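Local atomic coordinates of purine nucleoside phosphorylase (PDB entry 6B3L), a protein that probably catalyses the phosphate-dependent cleavage of purine nucleosides such as inosine and guanosine to the free base and ribose 1-phosphate. Residues K20-V25 / E46-P51; P56-T61 / A99-V104; G129-I134 / D271-W276. All blocks are in the same frame, centred on the assembly; numbering follows the deposited sequence.

Contact 1 (K20-V25 / E46-P51)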
loop_
_atom_site.group_PDB
_atom_site.type_symbol
_atom_site.label_atom_id
_atom_site.label_comp_id
_atom_site.label_asym_id
_atom_site.label_seq_id
_atom_site.Cartn_x
_atom_site.Cartn_y
_atom_site.Cartn_z
ATOM N N LYS A 20 23.640 -24.404 -15.636
ATOM C CA LYS A 20 24.909 -24.476 -16.362
ATOM C C LYS A 20 25.234 -25.902 -16.794
ATOM O O LYS A 20 25.809 -26.109 -17.872
ATOM C CB LYS A 20 26.062 -23.898 -15.504
ATOM C CG LYS A 20 25.982 -22.394 -15.307
ATOM C CD LYS A 20 27.263 -21.802 -14.683
ATOM C CE LYS A 20 27.242 -21.775 -13.196
ATOM N NZ LYS A 20 28.557 -21.210 -12.669
ATOM N N ARG A 21 24.873 -26.897 -15.983
ATOM C CA ARG A 21 25.154 -28.288 -16.320
ATOM C C ARG A 21 24.326 -28.762 -17.509
ATOM O O ARG A 21 24.804 -29.563 -18.329
ATOM C CB ARG A 21 24.888 -29.179 -15.106
ATOM C CG ARG A 21 25.954 -29.077 -14.022
ATOM C CD ARG A 21 25.782 -30.131 -12.934
ATOM N NE ARG A 21 24.920 -29.673 -11.845
ATOM C CZ ARG A 21 23.715 -30.161 -11.553
ATOM N NH1 ARG A 21 23.036 -29.644 -10.534
ATOM N NH2 ARG A 21 23.188 -31.161 -12.254
ATOM N N VAL A 22 23.078 -28.303 -17.619
ATOM C CA VAL A 22 22.203 -28.847 -18.655
ATOM C C VAL A 22 22.194 -28.022 -19.938
ATOM O O VAL A 22 21.764 -28.541 -20.978
ATOM C CB VAL A 22 20.748 -29.021 -18.159
ATOM C CG1 VAL A 22 20.702 -29.861 -16.894
ATOM C CG2 VAL A 22 20.081 -27.737 -17.966
ATOM N N SER A 23 22.713 -26.787 -19.932
ATOM C CA SER A 23 22.493 -25.896 -21.077
ATOM C C SER A 23 23.743 -25.578 -21.884
ATOM O O SER A 23 23.664 -25.470 -23.112
ATOM C CB SER A 23 21.840 -24.584 -20.621
ATOM O OG SER A 23 22.788 -23.592 -20.288
ATOM N N ASN A 24 24.895 -25.413 -21.248
ATOM C CA ASN A 24 26.136 -25.083 -21.948
ATOM C C ASN A 24 26.079 -23.724 -22.655
ATOM O O ASN A 24 26.853 -23.468 -23.577
ATOM C CB ASN A 24 26.497 -26.174 -22.958
ATOM C CG ASN A 24 27.948 -26.138 -23.347
ATOM O OD1 ASN A 24 28.803 -25.758 -22.547
ATOM N ND2 ASN A 24 28.241 -26.533 -24.580
ATOM N N VAL A 25 25.163 -22.849 -22.258
ATOM C CA VAL A 25 25.069 -21.487 -22.778
ATOM C C VAL A 25 25.378 -20.539 -21.631
ATOM O O VAL A 25 24.796 -20.672 -20.550
ATOM C CB VAL A 25 23.664 -21.196 -23.350
ATOM C CG1 VAL A 25 23.494 -19.712 -23.657
ATOM C CG2 VAL A 25 23.409 -22.030 -24.600
ATOM N N GLU A 46 19.429 -22.814 -31.589
ATOM C CA GLU A 46 20.231 -23.778 -30.836
ATOM C C GLU A 46 19.803 -23.803 -29.372
ATOM O O GLU A 46 20.613 -23.659 -28.450
ATOM C CB GLU A 46 21.715 -23.457 -30.964
ATOM C CG GLU A 46 22.231 -23.561 -32.384
ATOM C CD GLU A 46 23.691 -23.177 -32.509
ATOM O OE1 GLU A 46 24.147 -22.310 -31.730
ATOM O OE2 GLU A 46 24.378 -23.743 -33.386
ATOM N N ARG A 47 18.507 -23.971 -29.156
ATOM C CA ARG A 47 17.965 -23.634 -27.851
ATOM C C ARG A 47 17.848 -24.848 -26.939
ATOM O O ARG A 47 17.859 -26.002 -27.374
ATOM C CB ARG A 47 16.609 -22.935 -27.986
ATOM C CG ARG A 47 15.425 -23.804 -28.281
ATOM C CD ARG A 47 14.198 -22.916 -28.410
ATOM N NE ARG A 47 12.950 -23.671 -28.454
ATOM C CZ ARG A 47 11.757 -23.166 -28.150
ATOM N NH1 ARG A 47 11.633 -21.898 -27.768
ATOM N NH2 ARG A 47 10.682 -23.934 -28.220
ATOM N N LYS A 48 17.769 -24.546 -25.643
ATOM C CA LYS A 48 17.566 -25.516 -24.578
ATOM C C LYS A 48 16.394 -25.026 -23.744
ATOM O O LYS A 48 16.427 -23.901 -23.238
ATOM C CB LYS A 48 18.813 -25.644 -23.702
ATOM C CG LYS A 48 18.662 -26.554 -22.490
ATOM C CD LYS A 48 18.428 -28.010 -22.888
ATOM C CE LYS A 48 17.974 -28.844 -21.694
ATOM N NZ LYS A 48 17.743 -30.267 -22.068
ATOM N N VAL A 49 15.379 -25.864 -23.586
ATOM C CA VAL A 49 14.190 -25.525 -22.807
ATOM C C VAL A 49 14.284 -26.242 -21.462
ATOM O O VAL A 49 14.431 -27.475 -21.420
ATOM C CB VAL A 49 12.912 -25.920 -23.572
ATOM C CG1 VAL A 49 11.653 -25.566 -22.782
ATOM C CG2 VAL A 49 12.900 -25.232 -24.939
ATOM N N ILE A 50 14.220 -25.479 -20.372
ATOM C CA ILE A 50 14.367 -26.005 -19.010
ATOM C C ILE A 50 13.094 -25.730 -18.207
ATOM O O ILE A 50 12.853 -24.583 -17.793
ATOM C CB ILE A 50 15.600 -25.407 -18.311
ATOM C CG1 ILE A 50 16.867 -25.607 -19.152
ATOM C CG2 ILE A 50 15.794 -26.056 -16.937
ATOM C CD1 ILE A 50 18.092 -24.952 -18.501
ATOM N N PRO A 51 12.257 -26.736 -17.959
ATOM C CA PRO A 51 11.062 -26.509 -17.127
ATOM C C PRO A 51 11.428 -25.992 -15.743
ATOM O O PRO A 51 12.351 -26.496 -15.105
ATOM C CB PRO A 51 10.429 -27.903 -17.041
ATOM C CG PRO A 51 10.948 -28.652 -18.224
ATOM C CD PRO A 51 12.357 -28.135 -18.406
#

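Contact 2 (P56-T61 / A99-V104). With DMS (dimethyl sulfoxide), chain D.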
loop_
_atom_site.group_PDB
_atom_site.type_symbol
_atom_site.label_atom_id
_atom_site.label_comp_id
_atom_site.label_asym_id
_atom_site.label_seq_id
_atom_site.Cartn_x
_atom_site.Cartn_y
_atom_site.Cartn_z
ATOM N N PRO A 56 16.389 -26.432 -9.163
ATOM C CA PRO A 56 16.388 -26.266 -7.699
ATOM C C PRO A 56 15.996 -24.857 -7.279
ATOM O O PRO A 56 16.534 -23.867 -7.772
ATOM C CB PRO A 56 17.839 -26.587 -7.303
ATOM C CG PRO A 56 18.322 -27.500 -8.369
ATOM C CD PRO A 56 17.665 -27.000 -9.642
ATOM N N ASN A 57 15.057 -24.784 -6.336
ATOM C CA ASN A 57 14.621 -23.572 -5.644
ATOM C C ASN A 57 13.775 -22.622 -6.495
ATOM O O ASN A 57 13.409 -21.547 -5.998
ATOM C CB ASN A 57 15.812 -22.778 -5.062
ATOM C CG ASN A 57 16.669 -23.617 -4.115
ATOM O OD1 ASN A 57 17.915 -23.627 -4.194
ATOM N ND2 ASN A 57 16.014 -24.337 -3.231
ATOM N N PHE A 58 13.447 -22.961 -7.745
ATOM C CA PHE A 58 12.546 -22.104 -8.510
ATOM C C PHE A 58 11.126 -22.166 -7.938
ATOM O O PHE A 58 10.707 -23.175 -7.357
ATOM C CB PHE A 58 12.549 -22.491 -9.999
ATOM C CG PHE A 58 13.282 -21.499 -10.886
ATOM C CD1 PHE A 58 14.605 -21.178 -10.626
ATOM C CD2 PHE A 58 12.669 -20.919 -11.978
ATOM C CE1 PHE A 58 15.302 -20.281 -11.438
ATOM C CE2 PHE A 58 13.356 -20.018 -12.798
ATOM C CZ PHE A 58 14.672 -19.702 -12.527
ATOM N N PRO A 59 10.367 -21.077 -8.064
ATOM C CA PRO A 59 9.030 -21.038 -7.475
ATOM C C PRO A 59 8.060 -22.001 -8.148
ATOM O O PRO A 59 8.185 -22.316 -9.336
ATOM C CB PRO A 59 8.593 -19.578 -7.663
ATOM C CG PRO A 59 9.532 -18.976 -8.616
ATOM C CD PRO A 59 10.791 -19.775 -8.612
ATOM N N LYS A 60 7.092 -22.457 -7.354
ATOM C CA LYS A 60 6.012 -23.321 -7.833
ATOM C C LYS A 60 4.943 -22.468 -8.519
ATOM O O LYS A 60 4.401 -21.542 -7.904
ATOM C CB LYS A 60 5.421 -24.098 -6.664
ATOM C CG LYS A 60 4.234 -24.996 -7.004
ATOM C CD LYS A 60 3.885 -25.890 -5.819
ATOM C CE LYS A 60 2.732 -26.832 -6.133
ATOM N NZ LYS A 60 3.055 -27.743 -7.266
ATOM N N THR A 61 4.630 -22.782 -9.789
ATOM C CA THR A 61 3.668 -22.004 -10.570
ATOM C C THR A 61 2.470 -22.827 -11.063
ATOM O O THR A 61 1.743 -22.362 -11.946
ATOM C CB THR A 61 4.356 -21.337 -11.769
ATOM O OG1 THR A 61 4.839 -22.331 -12.685
ATOM C CG2 THR A 61 5.528 -20.455 -11.319
ATOM N N ALA A 99 11.918 -12.470 -7.022
ATOM C CA ALA A 99 13.305 -12.038 -7.128
ATOM C C ALA A 99 14.256 -13.161 -7.531
ATOM O O ALA A 99 15.306 -12.881 -8.130
ATOM C CB ALA A 99 13.775 -11.475 -5.783
ATOM N N LEU A 100 13.962 -14.412 -7.168
ATOM C CA LEU A 100 14.955 -15.474 -7.355
ATOM C C LEU A 100 15.339 -15.642 -8.825
ATOM O O LEU A 100 16.548 -15.735 -9.115
ATOM C CB LEU A 100 14.439 -16.783 -6.730
ATOM C CG LEU A 100 15.322 -18.053 -6.754
ATOM C CD1 LEU A 100 15.318 -18.794 -8.104
ATOM C CD2 LEU A 100 16.687 -17.732 -6.322
ATOM N N PRO A 101 14.409 -15.683 -9.791
ATOM C CA PRO A 101 14.855 -15.881 -11.190
ATOM C C PRO A 101 15.749 -14.766 -11.720
ATOM O O PRO A 101 16.666 -15.048 -12.512
ATOM C CB PRO A 101 13.531 -15.999 -11.964
ATOM C CG PRO A 101 12.515 -16.523 -10.924
ATOM C CD PRO A 101 12.929 -15.803 -9.658
ATOM N N ILE A 102 15.531 -13.512 -11.311
ATOM C CA ILE A 102 16.385 -12.409 -11.752
ATOM C C ILE A 102 17.781 -12.532 -11.135
ATOM O O ILE A 102 18.785 -12.279 -11.810
ATOM C CB ILE A 102 15.730 -11.057 -11.411
ATOM C CG1 ILE A 102 14.296 -11.000 -11.943
ATOM C CG2 ILE A 102 16.575 -9.876 -11.910
ATOM C CD1 ILE A 102 14.189 -11.167 -13.371
ATOM N N ARG A 103 17.870 -12.925 -9.850
ATOM C CA ARG A 103 19.188 -13.112 -9.222
ATOM C C ARG A 103 19.934 -14.313 -9.821
ATOM O O ARG A 103 21.174 -14.284 -9.925
ATOM C CB ARG A 103 19.023 -13.224 -7.701
ATOM C CG ARG A 103 18.652 -11.851 -7.115
ATOM C CD ARG A 103 18.366 -11.858 -5.600
ATOM N NE ARG A 103 18.208 -10.486 -5.099
ATOM C CZ ARG A 103 17.721 -10.149 -3.915
ATOM N NH1 ARG A 103 17.329 -11.073 -3.049
ATOM N NH2 ARG A 103 17.614 -8.865 -3.591
ATOM N N VAL A 104 19.210 -15.362 -10.255
ATOM C CA VAL A 104 19.831 -16.454 -11.012
ATOM C C VAL A 104 20.383 -15.938 -12.349
ATOM O O VAL A 104 21.503 -16.295 -12.748
ATOM C CB VAL A 104 18.840 -17.625 -11.187
ATOM C CG1 VAL A 104 19.366 -18.656 -12.161
ATOM C CG2 VAL A 104 18.564 -18.311 -9.813
HETATM S S DMS D . 14.421 -9.243 -1.382
HETATM O O DMS D . 15.580 -10.079 -0.905
HETATM C C1 DMS D . 13.473 -10.292 -2.520
HETATM C C2 DMS D . 13.171 -9.302 -0.054
#

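Contact 3 (G129-I134 / D271-W276). With XM0 (indan-2-amine), chain H.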
loop_
_atom_site.group_PDB
_atom_site.type_symbol
_atom_site.label_atom_id
_atom_site.label_comp_id
_atom_site.label_asym_id
_atom_site.label_seq_id
_atom_site.Cartn_x
_atom_site.Cartn_y
_atom_site.Cartn_z
ATOM N N GLY A 129 -2.015 1.076 -29.554
ATOM C CA GLY A 129 -1.032 0.586 -30.502
ATOM C C GLY A 129 0.308 1.300 -30.465
ATOM O O GLY A 129 1.236 0.883 -31.185
ATOM N N ASP A 130 0.414 2.393 -29.703
ATOM C CA ASP A 130 1.674 3.102 -29.518
ATOM C C ASP A 130 2.596 2.337 -28.569
ATOM O O ASP A 130 2.169 1.492 -27.772
ATOM C CB ASP A 130 1.437 4.508 -28.939
ATOM C CG ASP A 130 0.826 5.513 -29.945
ATOM O OD1 ASP A 130 0.761 5.264 -31.179
ATOM O OD2 ASP A 130 0.424 6.611 -29.469
ATOM N N PHE A 131 3.889 2.645 -28.675
ATOM C CA PHE A 131 4.925 2.133 -27.778
ATOM C C PHE A 131 5.445 3.254 -26.884
ATOM O O PHE A 131 5.624 4.393 -27.337
ATOM C CB PHE A 131 6.099 1.563 -28.579
ATOM C CG PHE A 131 5.740 0.449 -29.544
ATOM C CD1 PHE A 131 5.345 -0.797 -29.082
ATOM C CD2 PHE A 131 5.855 0.636 -30.907
ATOM C CE1 PHE A 131 5.057 -1.821 -29.970
ATOM C CE2 PHE A 131 5.558 -0.374 -31.793
ATOM C CZ PHE A 131 5.154 -1.600 -31.331
ATOM N N VAL A 132 5.744 2.930 -25.627
ATOM C CA VAL A 132 6.309 3.913 -24.697
ATOM C C VAL A 132 7.609 3.355 -24.108
ATOM O O VAL A 132 7.600 2.316 -23.437
ATOM C CB VAL A 132 5.317 4.302 -23.584
ATOM C CG1 VAL A 132 5.976 5.277 -22.594
ATOM C CG2 VAL A 132 4.088 4.935 -24.205
ATOM N N LEU A 133 8.736 4.024 -24.400
ATOM C CA LEU A 133 9.996 3.739 -23.711
ATOM C C LEU A 133 9.905 4.285 -22.291
ATOM O O LEU A 133 9.723 5.498 -22.109
ATOM C CB LEU A 133 11.163 4.398 -24.443
ATOM C CG LEU A 133 11.285 4.114 -25.941
ATOM C CD1 LEU A 133 12.491 4.819 -26.536
ATOM C CD2 LEU A 133 11.360 2.627 -26.243
ATOM N N ILE A 134 10.027 3.422 -21.288
ATOM C CA ILE A 134 9.841 3.858 -19.891
ATOM C C ILE A 134 11.111 4.558 -19.405
ATOM O O ILE A 134 12.210 3.999 -19.479
ATOM C CB ILE A 134 9.459 2.674 -18.986
ATOM C CG1 ILE A 134 8.131 2.037 -19.446
ATOM C CG2 ILE A 134 9.387 3.130 -17.508
ATOM C CD1 ILE A 134 7.746 0.763 -18.754
ATOM N N ASP A 271 4.308 -8.776 -34.369
ATOM C CA ASP A 271 5.398 -9.016 -35.316
ATOM C C ASP A 271 6.375 -7.852 -35.339
ATOM O O ASP A 271 7.599 -8.061 -35.394
ATOM C CB ASP A 271 4.832 -9.269 -36.716
ATOM C CG ASP A 271 4.279 -10.665 -36.872
ATOM O OD1 ASP A 271 5.030 -11.546 -37.342
ATOM O OD2 ASP A 271 3.099 -10.884 -36.523
ATOM N N LEU A 272 5.858 -6.620 -35.291
ATOM C CA LEU A 272 6.724 -5.437 -35.258
ATOM C C LEU A 272 7.600 -5.432 -34.006
ATOM O O LEU A 272 8.804 -5.170 -34.074
ATOM C CB LEU A 272 5.873 -4.161 -35.324
ATOM C CG LEU A 272 6.629 -2.823 -35.380
ATOM C CD1 LEU A 272 7.640 -2.844 -36.515
ATOM C CD2 LEU A 272 5.686 -1.637 -35.546
ATOM N N LEU A 273 7.001 -5.700 -32.845
ATOM C CA LEU A 273 7.754 -5.711 -31.596
ATOM C C LEU A 273 8.824 -6.800 -31.611
ATOM O O LEU A 273 9.946 -6.580 -31.129
ATOM C CB LEU A 273 6.787 -5.888 -30.419
ATOM C CG LEU A 273 7.340 -5.817 -29.003
ATOM C CD1 LEU A 273 7.925 -4.450 -28.715
ATOM C CD2 LEU A 273 6.224 -6.144 -28.004
ATOM N N GLN A 274 8.504 -7.968 -32.182
ATOM C CA GLN A 274 9.467 -9.067 -32.276
ATOM C C GLN A 274 10.696 -8.663 -33.102
ATOM O O GLN A 274 11.844 -8.917 -32.701
ATOM C CB GLN A 274 8.777 -10.302 -32.874
ATOM C CG GLN A 274 9.696 -11.492 -33.175
ATOM C CD GLN A 274 8.933 -12.699 -33.719
ATOM O OE1 GLN A 274 7.699 -12.691 -33.791
ATOM N NE2 GLN A 274 9.665 -13.742 -34.098
ATOM N N MET A 275 10.470 -8.032 -34.263
ATOM C CA MET A 275 11.580 -7.602 -35.113
ATOM C C MET A 275 12.395 -6.505 -34.442
ATOM O O MET A 275 13.633 -6.503 -34.525
ATOM C CB MET A 275 11.060 -7.126 -36.484
ATOM C CG MET A 275 10.539 -8.222 -37.402
ATOM S SD MET A 275 10.257 -7.642 -39.098
ATOM C CE MET A 275 8.821 -6.612 -38.809
ATOM N N TRP A 276 11.719 -5.568 -33.765
ATOM C CA TRP A 276 12.405 -4.498 -33.042
ATOM C C TRP A 276 13.355 -5.054 -31.987
ATOM O O TRP A 276 14.540 -4.680 -31.936
ATOM C CB TRP A 276 11.358 -3.598 -32.399
ATOM C CG TRP A 276 11.805 -2.265 -31.883
ATOM C CD1 TRP A 276 12.977 -1.621 -32.113
ATOM C CD2 TRP A 276 11.009 -1.388 -31.075
ATOM N NE1 TRP A 276 12.966 -0.373 -31.482
ATOM C CE2 TRP A 276 11.759 -0.219 -30.846
ATOM C CE3 TRP A 276 9.729 -1.486 -30.527
ATOM C CZ2 TRP A 276 11.272 0.837 -30.078
ATOM C CZ3 TRP A 276 9.262 -0.463 -29.758
ATOM C CH2 TRP A 276 10.022 0.694 -29.544
HETATM C C1 XM0 H . 12.452 -3.158 -36.346
HETATM C C2 XM0 H . 11.302 -3.478 -37.317
HETATM C C3 XM0 H . 11.526 -4.152 -38.438
HETATM C C4 XM0 H . 12.948 -4.641 -38.768
HETATM C C5 XM0 H . 13.945 -4.339 -37.884
HETATM C C6 XM0 H . 13.691 -3.549 -36.613
HETATM C C7 XM0 H . 15.270 -4.904 -38.446
HETATM C C8 XM0 H . 14.883 -5.176 -39.875
HETATM C C9 XM0 H . 13.408 -5.394 -39.942
HETATM N N10 XM0 H . 15.292 -4.006 -40.686
#

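Contact 1 (K20-V25 / E46-P51)
Val22 and Ile50 meet because of how each is rotated: at a chi1 of -55° Val22 sets CG2 between its own backbone N and carbonyl carbon, while Ile50 runs CG1 and CD1 out straight, with chi2 at 177°. The two methyls come together slantwise, Val22 CG2 lying 3.5 Å from Ile50 CD1, tighter than usual for carbons. Ile50 CG1 follows at 4.0 Å from the same Val22 CG2. Two residues earlier on the strand, Lys48 bends at chi2 (65°), which lays its aliphatic stem alongside the end of the helix. Its CG sits 4.1 Å from Ser23 CA, and its CE is 3.9 Å from Val22 O. These are van der Waals contacts throughout. What is being joined here is the C-terminal end of helix 9-23 and strand 47-51, which pairs antiparallel with strand 69-75 in the main sheet. The helix finishes in an ST turn, Ser23 OG accepting from Val25 N at 3.2 Å in a nearly straight bond, as Asn24 takes a positive phi. Tyr18 and Ile19 of the helix also pack on Ile50, and Leu72 of the neighbouring strand touches both Ser23 and Ile50.

Contact 2 (P56-T61 / A99-V104)
Phe58 is the side chain to follow first: it carries most of the loop's share of the contact, wedging its ring against Leu100, Pro101 and Val104 on one flank of helix 95-108. Its chi1 of -107° is well off a staggered position, and this rotation swings the ring from the loop onto the helix. The closest meeting is with Leu100, whose CD1 comes in obliquely to 3.5 Å from Phe58 CD1 and also touches CE1. Leu100 reaches that place with CG trans to the backbone N (chi1 -178°), and the same branch lies 4.0 Å from Asn57 O, bridging the loop backbone and the ring. Pro101 does a different job. Its CG sits over one face of the Phe58 ring, and its CB is 3.9 Å from Phe58 CZ, giving the aromatic a rigid, apolar ring to lean on. A second proline contact continues the seam, with Pro59 CD 4.3 Å from Pro101 CG. Farther along the helix, Val104 CG2 approaches Phe58 CE1 to 4.1 Å, again at an oblique angle.

Pro101 has no N-H to give to the preceding turn, so the helix kinks there, although Val104 N still bonds to Leu100 O. Elsewhere on the helix, Arg103 donates through NH1 to the oxygen of a dimethyl sulfoxide, probably from the crystallisation liquor, and also bonds to Ala7 O. Tyr52 meets the Phe58 ring, and Ala15 of helix 9-23 touches Val104. This is a largely apolar seam by which the irregular connection between strands 47-51 and 69-75 is fastened onto a helix of the alpha/beta fold of the phosphorylase superfamily.

Contact 3 (G129-I134 / D271-W276)
Phe131 and Trp276 form the tight heart of this contact, in a T-shaped (edge-to-face) pair: the edge of the indole's six-membered ring is directed at the phenyl face, with planes inclined at 58° and ring centroids 5.1 Å apart. Trp276 CZ3 is the atom that leads, standing over the Phe131 ring toward its rim and 3.6 Å from Phe131 CG. The Trp276 chi1 of -166° carries the indole away from the helix toward the strand, where its neighbouring CH2 atom also reaches Leu133, 4.1 Å from CD2. The inward-facing indole does not leave its polar atom buried without a partner, since Trp276 NE1 donates to Ala176 O.

The rest of the phenyl rim is gripped more lightly. Leu272 CD2 lies in the plane of the ring at its edge, 4.0 Å from Phe131 CE2, while Leu273 CD1 comes in obliquely toward CE1. From here the helix turns to its looser side. Leu272 is partly exposed, and its other methyl, CD1, is 3.8 Å from C2 of a bound indan-2-amine. That ligand also lies against the helix backbone, its C1 being 3.6 Å from Trp276 CA, and it is hydrogen-bonded to Asn183 OD1. Leu272 therefore has one branch on the buried phenylalanine and the other on the bound indan-2-amine.

The axes of strand 131-134 and helix 271-276 pass 12.6 Å apart at 37°, a spacing that these large side chains span. Strand 131-139 runs between strands 189-196 and 236-246, whose Val189 and Val240 touch Leu133, and helix 170-182 packs alongside through Ala176 and Ile179, so that Trp276 sits where helix 259-283, helix 170-182 and the sheet converge.

The three contacts follow one another along the chain, each closing before the next opens. Contacts 1 and 2 are neighbours, with centres about 16 Å apart and nearest atoms about 6 Å apart, and strand 47-51 of contact 1 leads into the loop of contact 2; helix 9-23 supplies one side of contact 1 and packs on both segments of contact 2. Contact 3 lies about 28 Å, centre to centre, from each of them, and across the chain's centre from contact 2. Contacts 1 and 3 nevertheless reach the same mixed sheet, one through strand 47-51 and the other through strand 131-139. Apolar packing thus ties helices and a loop to well-separated parts of a single alpha/beta domain.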